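Local coordinates for protein botulinum neurotoxin type C1 (Clostridium botulinum, PDB 3R4S) that binds gangliosides at the cell surface through its receptor-binding heavy-chain region, a step on which entry of the toxin into cells depends, at residues V33-D38 and G59-T64; G52-D57 and S203-M208; Q270-T275 and H401-P406; Y329-S334 and T389-L394; I354-Q359 and I371-F376. All blocks are in the same frame, centred on the assembly; numbering follows the deposited sequence.

Contacts 1 and 2 lie in the N-terminal receptor-binding region, of the concanavalin-like clan. Contacts 3 to 5 lie in the C-terminal region, of the trefoil clan. Contacts 1 and 2 touch: D38 N is 3.0 Å from D57 O, a probable hydrogen bond. Contacts 1 and 3 have centres about 50 Å apart. Contacts 3 and 4 adjoin along strands 381-392 and 401-409, where Y403 N meets Y390 O at 2.9 Å. Contact 5 reaches the same sheet, centre to centre about 21 Å from contact 3. The Q270 side chain of contact 3 is about 7 Å from bound N-acetyl-beta-neuraminic acid; the I354 side chain of contact 5 is about 4 Å from N-acetyl-alpha-neuraminic acid (SIA).

Contact 1: residues V33-D38 and G59-T64; sequences VSEEGD and GKVIVT
S34 and I62 form a hydrogen-bonded antiparallel pair. S34 N reaches I62 O at 3.0 Å, and I62 N returns to S34 O at 2.9 Å. E36 and K60 form the next such pair. There E36 N to K60 O is nearly straight, but K60 N to E36 O is bent to 137° at the hydrogen. CA-H...O contacts fill in between these bonds. Just beyond the strands, one water accepts from G59 N and donates to D38 O, bridging the segments.

The apolar contacts lie on the face of V33, E35, V61 and V63. V33 CG1 meets V61 CG1 at 4.1 Å. It stands opposite the backbone N (chi1 -177°), which brings it across to V61. The aliphatic CG of E35 rests beside V61 CG2 at 4.0 Å. L14, L16 and L23 pack against the valines of this face.

The other face, of S34, E36, K60 and I62, is mixed. E36 runs alongside K60, but E36 OE1 and K60 NZ are 4.4 Å apart, beyond a salt bridge. E36 OE2 lies 3.8 Å from I62 CD1.

This is an antiparallel edge pairing in a beta sandwich of the concanavalin-like type, with one face turned to the core.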
# COMPACT_ATOMS: atom_id res chain seq x y z
N VAL A 33 21.30 -18.36 -5.20
CA VAL A 33 20.91 -16.97 -5.32
C VAL A 33 22.14 -16.10 -5.33
O VAL A 33 22.96 -16.18 -4.41
CB VAL A 33 20.03 -16.52 -4.14
CG1 VAL A 33 19.57 -15.07 -4.35
CG2 VAL A 33 18.84 -17.45 -3.96
N SER A 34 22.28 -15.26 -6.34
CA SER A 34 23.38 -14.30 -6.34
C SER A 34 22.90 -12.87 -6.62
O SER A 34 21.82 -12.66 -7.17
CB SER A 34 24.46 -14.72 -7.33
OG SER A 34 23.99 -14.67 -8.66
N GLU A 35 23.70 -11.90 -6.20
CA GLU A 35 23.41 -10.50 -6.44
C GLU A 35 24.54 -9.85 -7.23
O GLU A 35 25.71 -10.19 -7.05
CB GLU A 35 23.25 -9.74 -5.14
CG GLU A 35 21.98 -10.04 -4.40
CD GLU A 35 22.20 -10.99 -3.25
OE1 GLU A 35 21.96 -10.59 -2.08
OE2 GLU A 35 22.62 -12.14 -3.52
N GLU A 36 24.16 -8.92 -8.09
CA GLU A 36 25.11 -8.10 -8.83
C GLU A 36 24.59 -6.68 -8.82
O GLU A 36 23.38 -6.46 -8.82
CB GLU A 36 25.23 -8.59 -10.28
CG GLU A 36 25.75 -10.01 -10.40
CD GLU A 36 25.79 -10.51 -11.84
OE1 GLU A 36 25.70 -9.67 -12.76
OE2 GLU A 36 25.91 -11.74 -12.04
N GLY A 37 25.50 -5.71 -8.81
CA GLY A 37 25.12 -4.32 -8.86
C GLY A 37 24.57 -3.81 -7.55
O GLY A 37 24.84 -4.35 -6.48
N ASP A 38 23.76 -2.76 -7.64
CA ASP A 38 23.22 -2.09 -6.46
C ASP A 38 21.95 -2.78 -5.97
O ASP A 38 20.85 -2.46 -6.41
CB ASP A 38 22.91 -0.63 -6.81
CG ASP A 38 22.52 0.20 -5.61
OD1 ASP A 38 22.41 1.44 -5.76
OD2 ASP A 38 22.32 -0.36 -4.51
N GLY A 59 20.93 -2.97 -9.80
CA GLY A 59 20.84 -4.24 -9.11
C GLY A 59 20.23 -5.35 -9.95
O GLY A 59 19.34 -5.13 -10.77
N LYS A 60 20.71 -6.56 -9.70
CA LYS A 60 20.27 -7.74 -10.41
C LYS A 60 20.30 -8.88 -9.38
O LYS A 60 21.34 -9.12 -8.77
CB LYS A 60 21.28 -8.00 -11.55
CG LYS A 60 20.88 -9.02 -12.59
CD LYS A 60 21.94 -9.09 -13.70
CE LYS A 60 21.58 -10.11 -14.76
NZ LYS A 60 22.64 -10.27 -15.80
N VAL A 61 19.17 -9.54 -9.16
CA VAL A 61 19.15 -10.72 -8.31
C VAL A 61 18.83 -11.92 -9.17
O VAL A 61 17.79 -11.95 -9.83
CB VAL A 61 18.11 -10.61 -7.18
CG1 VAL A 61 18.03 -11.91 -6.39
CG2 VAL A 61 18.43 -9.43 -6.25
N ILE A 62 19.72 -12.91 -9.18
CA ILE A 62 19.54 -14.08 -10.03
C ILE A 62 19.29 -15.33 -9.19
O ILE A 62 20.12 -15.70 -8.36
CB ILE A 62 20.78 -14.32 -10.89
CG1 ILE A 62 21.16 -13.04 -11.65
CG2 ILE A 62 20.55 -15.47 -11.84
CD1 ILE A 62 22.44 -13.17 -12.42
N VAL A 63 18.14 -15.97 -9.41
CA VAL A 63 17.82 -17.23 -8.72
C VAL A 63 17.98 -18.37 -9.71
O VAL A 63 17.38 -18.36 -10.79
CB VAL A 63 16.37 -17.24 -8.19
CG1 VAL A 63 16.07 -18.56 -7.50
CG2 VAL A 63 16.13 -16.06 -7.25
N THR A 64 18.80 -19.36 -9.35
CA THR A 64 19.00 -20.53 -10.19
C THR A 64 18.47 -21.76 -9.47
O THR A 64 19.06 -22.24 -8.50
CB THR A 64 20.47 -20.73 -10.57
OG1 THR A 64 20.94 -19.55 -11.22
CG2 THR A 64 20.63 -21.93 -11.52
O HOH W 1 19.75 -0.98 -8.46

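Contact 2: residues G52-D57 and S203-M208; sequences GSSGED and SDNINM
S53 and N205 meet where the loop after strand 49-52 passes the start of strand 207-216. The N205 side chain does most of the joining. Its CB lies 3.6 Å from S54 OG. Its CG stands opposite the backbone N (chi1 170°), which carries the amide over to the loop. CG is also 3.6 Å from S54 OG. At the tip, OD1 accepts from S54 N at 3.0 Å, in the plane of the amide carbonyl. S54 OG donates to the same OD1, also at 3.0 Å, but from above that plane. S53 N adds a weak bond. One amide oxygen therefore gathers the turn of the loop around it.

S53 works in the other direction. Its OG accepts from I206 N at 3.0 Å, with an angle of 167° at the hydrogen. Its CB packs on I206 CG1 at 3.8 Å. S53 N also makes a weak bond to I206 O.

G52 pairs with N207 as a non-hydrogen-bonded antiparallel bridge, and N207 ND2 comes within 3.5 Å of G52 CA. The contact lies at the surface, where strand 49-52 leaves strand 207-216. S53 and I206 touch I190 of strand 185-192, and I206 also touches Y96 of strand 96-98.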
# COMPACT_ATOMS: atom_id res chain seq x y z
N GLY A 52 16.93 -0.62 -8.61
CA GLY A 52 16.72 0.60 -9.35
C GLY A 52 16.87 0.35 -10.84
O GLY A 52 17.43 -0.66 -11.24
N SER A 53 16.36 1.28 -11.65
CA SER A 53 16.35 1.09 -13.10
C SER A 53 17.50 1.78 -13.84
O SER A 53 17.78 1.44 -14.99
CB SER A 53 15.03 1.58 -13.69
OG SER A 53 14.90 2.98 -13.56
N SER A 54 18.16 2.75 -13.22
CA SER A 54 19.14 3.53 -13.97
C SER A 54 20.60 3.10 -13.74
O SER A 54 21.01 2.77 -12.63
CB SER A 54 18.95 5.02 -13.70
OG SER A 54 19.23 5.34 -12.35
N GLY A 55 21.37 3.10 -14.82
CA GLY A 55 22.80 2.85 -14.75
C GLY A 55 23.15 1.44 -15.15
O GLY A 55 22.29 0.56 -15.17
N GLU A 56 24.42 1.21 -15.47
CA GLU A 56 24.87 -0.14 -15.81
C GLU A 56 25.04 -0.97 -14.55
O GLU A 56 24.96 -2.20 -14.58
CB GLU A 56 26.18 -0.10 -16.62
CG GLU A 56 26.01 0.31 -18.07
CD GLU A 56 27.31 0.22 -18.86
OE1 GLU A 56 27.25 -0.00 -20.09
OE2 GLU A 56 28.40 0.38 -18.25
N ASP A 57 25.27 -0.27 -13.43
CA ASP A 57 25.44 -0.93 -12.14
C ASP A 57 24.12 -1.12 -11.39
O ASP A 57 24.10 -1.23 -10.16
CB ASP A 57 26.40 -0.11 -11.26
CG ASP A 57 25.78 1.20 -10.79
OD1 ASP A 57 25.11 1.86 -11.62
OD2 ASP A 57 25.95 1.56 -9.60
N SER A 203 13.82 8.71 -19.36
CA SER A 203 12.82 8.86 -18.30
C SER A 203 13.41 8.78 -16.89
O SER A 203 14.60 8.52 -16.71
CB SER A 203 11.70 7.82 -18.46
OG SER A 203 10.82 8.17 -19.52
N ASP A 204 12.57 9.02 -15.89
CA ASP A 204 12.99 9.00 -14.50
C ASP A 204 13.35 7.59 -14.04
O ASP A 204 12.73 6.61 -14.45
CB ASP A 204 11.88 9.55 -13.59
CG ASP A 204 11.47 10.97 -13.96
OD1 ASP A 204 12.28 11.70 -14.57
OD2 ASP A 204 10.32 11.35 -13.63
N ASN A 205 14.36 7.48 -13.17
CA ASN A 205 14.64 6.23 -12.49
C ASN A 205 13.39 5.80 -11.72
O ASN A 205 12.65 6.63 -11.19
CB ASN A 205 15.85 6.41 -11.55
CG ASN A 205 16.07 5.20 -10.61
OD1 ASN A 205 16.80 4.25 -10.94
ND2 ASN A 205 15.47 5.27 -9.42
N ILE A 206 13.13 4.50 -11.71
CA ILE A 206 12.14 3.95 -10.79
C ILE A 206 12.84 2.97 -9.86
O ILE A 206 13.89 2.43 -10.20
CB ILE A 206 10.98 3.22 -11.50
CG1 ILE A 206 11.50 2.07 -12.35
CG2 ILE A 206 10.15 4.21 -12.32
CD1 ILE A 206 10.38 1.19 -12.92
N ASN A 207 12.26 2.76 -8.70
CA ASN A 207 12.71 1.70 -7.81
C ASN A 207 11.66 0.61 -7.73
O ASN A 207 10.47 0.86 -7.88
CB ASN A 207 12.97 2.23 -6.40
CG ASN A 207 14.19 3.12 -6.32
OD1 ASN A 207 14.12 4.24 -5.81
ND2 ASN A 207 15.31 2.64 -6.83
N MET A 208 12.11 -0.61 -7.47
CA MET A 208 11.19 -1.69 -7.19
C MET A 208 11.65 -2.38 -5.91
O MET A 208 12.85 -2.65 -5.75
CB MET A 208 11.15 -2.68 -8.36
CG MET A 208 10.36 -3.96 -8.07
SD MET A 208 10.37 -5.11 -9.47
CE MET A 208 12.04 -5.77 -9.39

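Contact 3: residues Q270-T275 and H401-P406; sequences QIVFNT and HNYLVP
V272 and F273 pass V405 and L404 with the two strands steeply crossed, at 110° between their directions and 4.7 Å at closest approach. They belong to the C-terminal receptor-binding region, a beta-trefoil fold. Strand 270-275 pairs with 262-267 in a two-stranded sheet, and strand 401-409 runs in the large sheet of this region.

A single direct backbone bond joins the segments: F273 N donates to L404 O at 2.8 Å. The steep crossing carries the chains apart on both sides of it. A water takes up the next pair of groups, accepting from L404 N and donating to F273 O.

The rest is apolar. I271 lies across P406 at about a right angle, its CG2 3.8 Å from P406 CD. V272 CG1 sits opposite the carbonyl carbon (chi1 -57°), and from there it reaches both Y403 and V405. V272 CG1 is 4.0 Å from Y403 CD1 and 4.2 Å from V405 CG1. The hydroxyl of Y403 turns elsewhere, to D397. L404 CD2 packs on F273 CB at 3.9 Å.

M264 of strand 262-267 and I387 of strand 381-392 also touch F273, and L343 and I341 of strand 338-345 back I271 and P406. Y265, in the pocket of one bound sialic acid, is backbone-bonded to V272, so strand 270-275 adjoins that pocket. The F273 ring presents its edge to the other strand: CE2 lies 3.5 Å from both P406 N and P406 CD.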
# COMPACT_ATOMS: atom_id res chain seq x y z
N GLN A 270 -9.52 26.76 12.54
CA GLN A 270 -10.38 25.72 11.99
C GLN A 270 -9.66 25.06 10.82
O GLN A 270 -9.28 25.74 9.86
CB GLN A 270 -11.71 26.29 11.52
CG GLN A 270 -12.62 25.25 10.86
CD GLN A 270 -12.77 23.99 11.71
OE1 GLN A 270 -12.48 22.87 11.26
NE2 GLN A 270 -13.20 24.17 12.95
N ILE A 271 -9.45 23.75 10.89
CA ILE A 271 -8.88 23.03 9.75
C ILE A 271 -9.87 23.01 8.61
O ILE A 271 -11.08 22.81 8.82
CB ILE A 271 -8.50 21.59 10.12
CG1 ILE A 271 -7.42 21.60 11.20
CG2 ILE A 271 -8.01 20.85 8.87
CD1 ILE A 271 -7.08 20.23 11.73
N VAL A 272 -9.37 23.25 7.41
CA VAL A 272 -10.20 23.22 6.21
C VAL A 272 -9.47 22.48 5.10
O VAL A 272 -8.25 22.39 5.12
CB VAL A 272 -10.54 24.65 5.72
CG1 VAL A 272 -11.22 25.44 6.83
CG2 VAL A 272 -9.28 25.37 5.25
N PHE A 273 -10.22 21.96 4.14
CA PHE A 273 -9.62 21.24 3.04
C PHE A 273 -9.69 22.06 1.75
O PHE A 273 -10.76 22.47 1.33
CB PHE A 273 -10.29 19.88 2.85
CG PHE A 273 -10.01 18.91 3.97
CD1 PHE A 273 -8.89 18.11 3.95
CD2 PHE A 273 -10.88 18.82 5.05
CE1 PHE A 273 -8.63 17.22 4.99
CE2 PHE A 273 -10.62 17.93 6.09
CZ PHE A 273 -9.50 17.13 6.06
N ASN A 274 -8.52 22.27 1.15
CA ASN A 274 -8.42 23.03 -0.10
C ASN A 274 -8.04 22.14 -1.27
O ASN A 274 -7.28 21.18 -1.10
CB ASN A 274 -7.37 24.14 0.04
CG ASN A 274 -7.80 25.26 0.98
OD1 ASN A 274 -8.95 25.33 1.40
ND2 ASN A 274 -6.87 26.15 1.29
N THR A 275 -8.53 22.47 -2.46
CA THR A 275 -8.20 21.73 -3.66
C THR A 275 -6.71 21.82 -4.02
O THR A 275 -6.14 22.91 -4.05
CB THR A 275 -9.07 22.21 -4.83
OG1 THR A 275 -10.45 21.97 -4.50
CG2 THR A 275 -8.72 21.47 -6.10
N HIS A 401 -19.63 31.17 5.45
CA HIS A 401 -19.36 30.51 4.18
C HIS A 401 -19.19 29.00 4.38
O HIS A 401 -18.90 28.54 5.48
CB HIS A 401 -18.12 31.10 3.51
CG HIS A 401 -18.26 32.55 3.18
ND1 HIS A 401 -18.89 33.00 2.04
CD2 HIS A 401 -17.85 33.66 3.85
CE1 HIS A 401 -18.87 34.32 2.02
NE2 HIS A 401 -18.24 34.74 3.11
N ASN A 402 -19.38 28.25 3.30
CA ASN A 402 -19.16 26.81 3.31
C ASN A 402 -17.68 26.44 3.24
O ASN A 402 -16.95 26.93 2.38
CB ASN A 402 -19.90 26.16 2.14
CG ASN A 402 -21.36 25.91 2.46
OD1 ASN A 402 -21.72 25.67 3.61
ND2 ASN A 402 -22.20 25.94 1.44
N TYR A 403 -17.24 25.60 4.17
CA TYR A 403 -15.90 25.02 4.13
C TYR A 403 -15.98 23.51 4.30
O TYR A 403 -16.86 23.00 4.99
CB TYR A 403 -15.02 25.60 5.25
CG TYR A 403 -14.78 27.09 5.17
CD1 TYR A 403 -13.69 27.61 4.48
CD2 TYR A 403 -15.65 27.98 5.80
CE1 TYR A 403 -13.47 28.98 4.41
CE2 TYR A 403 -15.44 29.35 5.73
CZ TYR A 403 -14.35 29.84 5.04
OH TYR A 403 -14.14 31.20 4.96
N LEU A 404 -15.05 22.81 3.66
CA LEU A 404 -14.92 21.36 3.85
C LEU A 404 -13.98 21.15 5.03
O LEU A 404 -12.82 21.55 4.97
CB LEU A 404 -14.35 20.72 2.57
CG LEU A 404 -14.24 19.19 2.52
CD1 LEU A 404 -15.61 18.54 2.71
CD2 LEU A 404 -13.64 18.76 1.20
N VAL A 405 -14.48 20.54 6.10
CA VAL A 405 -13.76 20.48 7.36
C VAL A 405 -13.78 19.07 7.96
O VAL A 405 -14.72 18.32 7.71
CB VAL A 405 -14.38 21.44 8.40
CG1 VAL A 405 -14.36 22.87 7.87
CG2 VAL A 405 -15.83 21.03 8.74
N PRO A 406 -12.74 18.71 8.74
CA PRO A 406 -12.82 17.42 9.44
C PRO A 406 -13.79 17.53 10.60
O PRO A 406 -13.92 18.60 11.21
CB PRO A 406 -11.38 17.22 9.94
CG PRO A 406 -10.87 18.60 10.18
CD PRO A 406 -11.52 19.46 9.09
O HOH W 2 -12.94 24.17 2.29

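Contact 4: residues Y329-S334 and T389-L394; sequences YADNHS and TYRFRL
D331 OD2 is held mainly by R391 NE, at 2.8 Å and 166° at the hydrogen. The bond uses the syn lone pair of OD2 and lies close to the guanidinium plane. R391 NH2 adds weak bonds to both carboxylate oxygens, at 3.4 Å to D331 OD2 and 3.5 Å to D331 OD1. The carboxylate and guanidinium planes are 35° apart. With NH2 this distant, the salt bridge rests chiefly on NE. The R391 chain bends at chi2 (-102°), which swings its head toward the loop.

The backbone adds a second tie. R391 N donates to Y329 O at 2.7 Å, almost straight at the hydrogen. Two waters extend it. One joins Y329 N to R391 O, and the other joins D331 N to T389 O.

A330 CB packs on Y390 CD1 at 3.7 Å. Y329 O lies in the plane of the Y390 ring, at its edge, 3.7 Å from CD1.

Both charged groups have further partners. R391 NH1 donates to R400 O, and D331 OD1 accepts from N402 ND2. The loop before strand 338-345 is thus fastened to strand 381-392 by charge, backbone and water together. At this exposed surface, solvent would probably weaken the ion pair.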
# COMPACT_ATOMS: atom_id res chain seq x y z
N TYR A 329 -23.40 24.22 11.65
CA TYR A 329 -24.47 24.67 10.76
C TYR A 329 -24.19 24.15 9.37
O TYR A 329 -23.07 24.26 8.88
CB TYR A 329 -24.55 26.20 10.74
CG TYR A 329 -24.69 26.81 12.11
CD1 TYR A 329 -25.94 27.11 12.64
CD2 TYR A 329 -23.57 27.07 12.90
CE1 TYR A 329 -26.07 27.64 13.92
CE2 TYR A 329 -23.69 27.60 14.18
CZ TYR A 329 -24.94 27.89 14.68
OH TYR A 329 -25.07 28.42 15.94
N ALA A 330 -25.21 23.59 8.73
CA ALA A 330 -25.08 23.07 7.38
C ALA A 330 -26.27 23.52 6.53
O ALA A 330 -27.38 23.66 7.05
CB ALA A 330 -24.99 21.55 7.40
N ASP A 331 -26.03 23.73 5.24
CA ASP A 331 -27.06 24.20 4.32
C ASP A 331 -28.37 23.42 4.42
O ASP A 331 -29.43 24.01 4.60
CB ASP A 331 -26.55 24.20 2.88
CG ASP A 331 -25.68 25.39 2.58
OD1 ASP A 331 -25.14 25.49 1.46
OD2 ASP A 331 -25.54 26.24 3.49
N ASN A 332 -28.30 22.10 4.29
CA ASN A 332 -29.51 21.30 4.35
C ASN A 332 -29.48 20.18 5.40
O ASN A 332 -30.43 20.02 6.17
CB ASN A 332 -29.88 20.76 2.97
CG ASN A 332 -30.52 21.83 2.08
OD1 ASN A 332 -31.57 22.39 2.42
ND2 ASN A 332 -29.89 22.11 0.95
N HIS A 333 -28.39 19.42 5.42
CA HIS A 333 -28.24 18.34 6.38
C HIS A 333 -28.49 18.82 7.81
O HIS A 333 -28.31 20.00 8.12
CB HIS A 333 -26.84 17.73 6.26
CG HIS A 333 -26.50 17.26 4.88
ND1 HIS A 333 -26.38 18.12 3.81
CD2 HIS A 333 -26.26 16.02 4.40
CE1 HIS A 333 -26.09 17.42 2.72
NE2 HIS A 333 -26.01 16.15 3.05
N SER A 334 -28.93 17.92 8.67
CA SER A 334 -28.96 18.22 10.09
C SER A 334 -27.53 18.09 10.57
O SER A 334 -26.70 17.47 9.90
CB SER A 334 -29.88 17.27 10.85
OG SER A 334 -30.04 17.68 12.20
N THR A 389 -19.18 19.43 4.67
CA THR A 389 -19.24 20.85 4.33
C THR A 389 -20.16 21.59 5.29
O THR A 389 -21.34 21.30 5.36
CB THR A 389 -19.74 21.03 2.90
OG1 THR A 389 -18.80 20.43 2.00
CG2 THR A 389 -19.89 22.53 2.55
N TYR A 390 -19.60 22.53 6.05
CA TYR A 390 -20.38 23.28 7.04
C TYR A 390 -20.13 24.79 6.97
O TYR A 390 -19.15 25.25 6.38
CB TYR A 390 -20.11 22.74 8.44
CG TYR A 390 -20.45 21.27 8.58
CD1 TYR A 390 -21.72 20.86 8.97
CD2 TYR A 390 -19.51 20.29 8.28
CE1 TYR A 390 -22.04 19.52 9.07
CE2 TYR A 390 -19.82 18.93 8.39
CZ TYR A 390 -21.08 18.56 8.79
OH TYR A 390 -21.39 17.23 8.90
N ARG A 391 -21.03 25.55 7.57
CA ARG A 391 -20.98 27.02 7.50
C ARG A 391 -20.22 27.62 8.67
O ARG A 391 -20.54 27.38 9.82
CB ARG A 391 -22.40 27.59 7.45
CG ARG A 391 -23.13 27.36 6.15
CD ARG A 391 -23.13 28.62 5.29
NE ARG A 391 -23.71 28.37 3.97
CZ ARG A 391 -23.58 29.16 2.92
NH1 ARG A 391 -22.88 30.29 3.00
NH2 ARG A 391 -24.15 28.81 1.77
N PHE A 392 -19.20 28.42 8.36
CA PHE A 392 -18.39 29.08 9.38
C PHE A 392 -18.16 30.54 9.00
O PHE A 392 -18.34 30.94 7.85
CB PHE A 392 -17.00 28.45 9.50
CG PHE A 392 -16.98 27.02 9.98
CD1 PHE A 392 -16.77 26.72 11.32
CD2 PHE A 392 -17.13 25.97 9.08
CE1 PHE A 392 -16.72 25.40 11.76
CE2 PHE A 392 -17.08 24.65 9.51
CZ PHE A 392 -16.88 24.37 10.84
N ARG A 393 -17.72 31.32 9.98
CA ARG A 393 -17.13 32.63 9.73
C ARG A 393 -15.67 32.51 10.12
O ARG A 393 -15.34 32.44 11.31
CB ARG A 393 -17.80 33.71 10.58
CG ARG A 393 -19.27 33.94 10.27
CD ARG A 393 -19.83 35.14 11.07
NE ARG A 393 -21.22 35.40 10.71
CZ ARG A 393 -22.27 34.89 11.33
NH1 ARG A 393 -22.10 34.08 12.37
NH2 ARG A 393 -23.49 35.18 10.92
N LEU A 394 -14.79 32.47 9.13
CA LEU A 394 -13.36 32.36 9.40
C LEU A 394 -12.62 33.52 8.75
O LEU A 394 -13.09 34.10 7.78
CB LEU A 394 -12.82 31.04 8.85
CG LEU A 394 -13.54 29.74 9.22
CD1 LEU A 394 -12.96 28.55 8.44
CD2 LEU A 394 -13.47 29.49 10.72
O HOH W 3 -20.55 25.14 11.36
O HOH W 4 -23.31 23.46 4.29

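Contact 5: residues I354-Q359 and I371-F376; sequences IIFQIQ and IFKSNF
I355 and K373 mark the tightly packed end of this hairpin. I355 O takes two donors. K373 NZ comes in the carbonyl plane on a lone pair at 2.8 Å, while S374 N comes from above that plane at 3.1 Å. K373 folds back at chi2 (71°) and chi4 (74°), which returns its amine to the I355 carbonyl; NZ also donates to D352 O. On the way its CD passes F356 CE1 at 3.7 Å. F356 CB packs on I371 CG2, also at 3.7 Å. I355 CB is 3.4 Å from S374 O.

Q357 and F372 form the hydrogen-bonded pair between the F356-K373 and I358-I371 bridges, with Q357 N to F372 O at 2.7 Å and F372 N answering to Q357 O.

The side of Q357, Q359 and F372 is looser and partly exposed. The F372 ring turns its edge to Q357 O, and Q359 CG crosses near F372 CE2 at 3.8 Å. Q357 NE2 is hydrogen-bonded to G305 O.

Strands 356-362 and 367-374 make a beta hairpin. Strand 307-314 flanks the first, with I307 and L308 against it, and strand 381-392 flanks the second. I354 leans on Y309 and N320, which line the pocket of the bound SIA.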
# COMPACT_ATOMS: atom_id res chain seq x y z
N ILE A 354 -8.44 16.29 22.88
CA ILE A 354 -7.49 15.99 21.81
C ILE A 354 -7.26 14.49 21.63
O ILE A 354 -6.52 14.07 20.72
CB ILE A 354 -6.11 16.64 22.01
CG1 ILE A 354 -5.33 15.88 23.09
CG2 ILE A 354 -6.25 18.15 22.30
CD1 ILE A 354 -3.89 16.31 23.20
N ILE A 355 -7.89 13.68 22.46
CA ILE A 355 -7.59 12.24 22.51
C ILE A 355 -8.39 11.40 21.50
O ILE A 355 -9.62 11.50 21.43
CB ILE A 355 -7.76 11.68 23.94
CG1 ILE A 355 -6.89 12.47 24.93
CG2 ILE A 355 -7.41 10.19 23.99
CD1 ILE A 355 -7.04 12.00 26.37
N PHE A 356 -7.67 10.60 20.72
CA PHE A 356 -8.30 9.70 19.74
C PHE A 356 -7.78 8.26 19.86
O PHE A 356 -6.73 8.00 20.48
CB PHE A 356 -8.08 10.22 18.31
CG PHE A 356 -8.74 11.55 18.05
CD1 PHE A 356 -10.06 11.60 17.62
CD2 PHE A 356 -8.06 12.74 18.27
CE1 PHE A 356 -10.68 12.82 17.38
CE2 PHE A 356 -8.67 13.96 18.04
CZ PHE A 356 -9.99 14.00 17.60
N GLN A 357 -8.54 7.33 19.28
CA GLN A 357 -8.10 5.93 19.18
C GLN A 357 -8.13 5.51 17.71
O GLN A 357 -9.10 5.80 17.01
CB GLN A 357 -9.00 5.00 19.99
CG GLN A 357 -8.55 3.53 19.96
CD GLN A 357 -9.38 2.62 20.87
OE1 GLN A 357 -10.58 2.45 20.66
NE2 GLN A 357 -8.74 2.01 21.86
N ILE A 358 -7.07 4.85 17.26
CA ILE A 358 -6.94 4.48 15.85
C ILE A 358 -7.19 2.99 15.59
O ILE A 358 -6.95 2.16 16.46
CB ILE A 358 -5.57 4.90 15.26
CG1 ILE A 358 -5.63 4.94 13.74
CG2 ILE A 358 -4.44 3.98 15.78
CD1 ILE A 358 -4.54 5.78 13.10
N GLN A 359 -7.70 2.68 14.40
CA GLN A 359 -7.86 1.30 13.94
C GLN A 359 -7.48 1.26 12.46
O GLN A 359 -7.79 2.21 11.73
CB GLN A 359 -9.32 0.82 14.10
CG GLN A 359 -9.84 0.82 15.55
CD GLN A 359 -9.19 -0.27 16.39
OE1 GLN A 359 -8.46 -1.10 15.87
NE2 GLN A 359 -9.47 -0.28 17.69
N ILE A 371 -10.58 6.65 12.78
CA ILE A 371 -10.09 7.35 13.96
C ILE A 371 -11.27 7.75 14.82
O ILE A 371 -12.19 8.44 14.37
CB ILE A 371 -9.25 8.57 13.55
CG1 ILE A 371 -8.14 8.14 12.59
CG2 ILE A 371 -8.66 9.26 14.80
CD1 ILE A 371 -7.44 9.30 11.88
N PHE A 372 -11.25 7.28 16.05
CA PHE A 372 -12.39 7.39 16.93
C PHE A 372 -12.05 8.34 18.07
O PHE A 372 -10.94 8.29 18.61
CB PHE A 372 -12.74 6.02 17.50
CG PHE A 372 -13.18 5.02 16.45
CD1 PHE A 372 -14.53 4.86 16.15
CD2 PHE A 372 -12.24 4.28 15.76
CE1 PHE A 372 -14.93 3.95 15.19
CE2 PHE A 372 -12.63 3.36 14.79
CZ PHE A 372 -13.98 3.19 14.51
N LYS A 373 -13.01 9.19 18.43
CA LYS A 373 -12.87 10.05 19.61
C LYS A 373 -12.89 9.20 20.87
O LYS A 373 -13.79 8.37 21.05
CB LYS A 373 -13.98 11.09 19.66
CG LYS A 373 -13.78 12.11 20.79
CD LYS A 373 -12.59 13.05 20.50
CE LYS A 373 -12.23 13.89 21.73
NZ LYS A 373 -11.54 13.07 22.78
N SER A 374 -11.91 9.41 21.73
CA SER A 374 -11.68 8.51 22.86
C SER A 374 -11.37 9.28 24.12
O SER A 374 -10.93 10.42 24.05
CB SER A 374 -10.50 7.60 22.53
OG SER A 374 -10.18 6.73 23.59
N ASN A 375 -11.59 8.66 25.28
CA ASN A 375 -11.05 9.20 26.53
C ASN A 375 -9.64 8.62 26.78
O ASN A 375 -9.13 7.84 25.96
CB ASN A 375 -11.99 8.95 27.72
CG ASN A 375 -12.11 7.48 28.09
OD1 ASN A 375 -11.92 6.59 27.26
ND2 ASN A 375 -12.44 7.22 29.35
N PHE A 376 -9.01 9.00 27.89
CA PHE A 376 -7.60 8.66 28.12
C PHE A 376 -7.29 7.17 28.12
O PHE A 376 -6.23 6.76 27.66
CB PHE A 376 -7.09 9.29 29.43
CG PHE A 376 -7.57 8.57 30.66
CD1 PHE A 376 -6.73 7.69 31.34
CD2 PHE A 376 -8.86 8.76 31.14
CE1 PHE A 376 -7.16 7.02 32.48
CE2 PHE A 376 -9.30 8.09 32.27
CZ PHE A 376 -8.45 7.23 32.94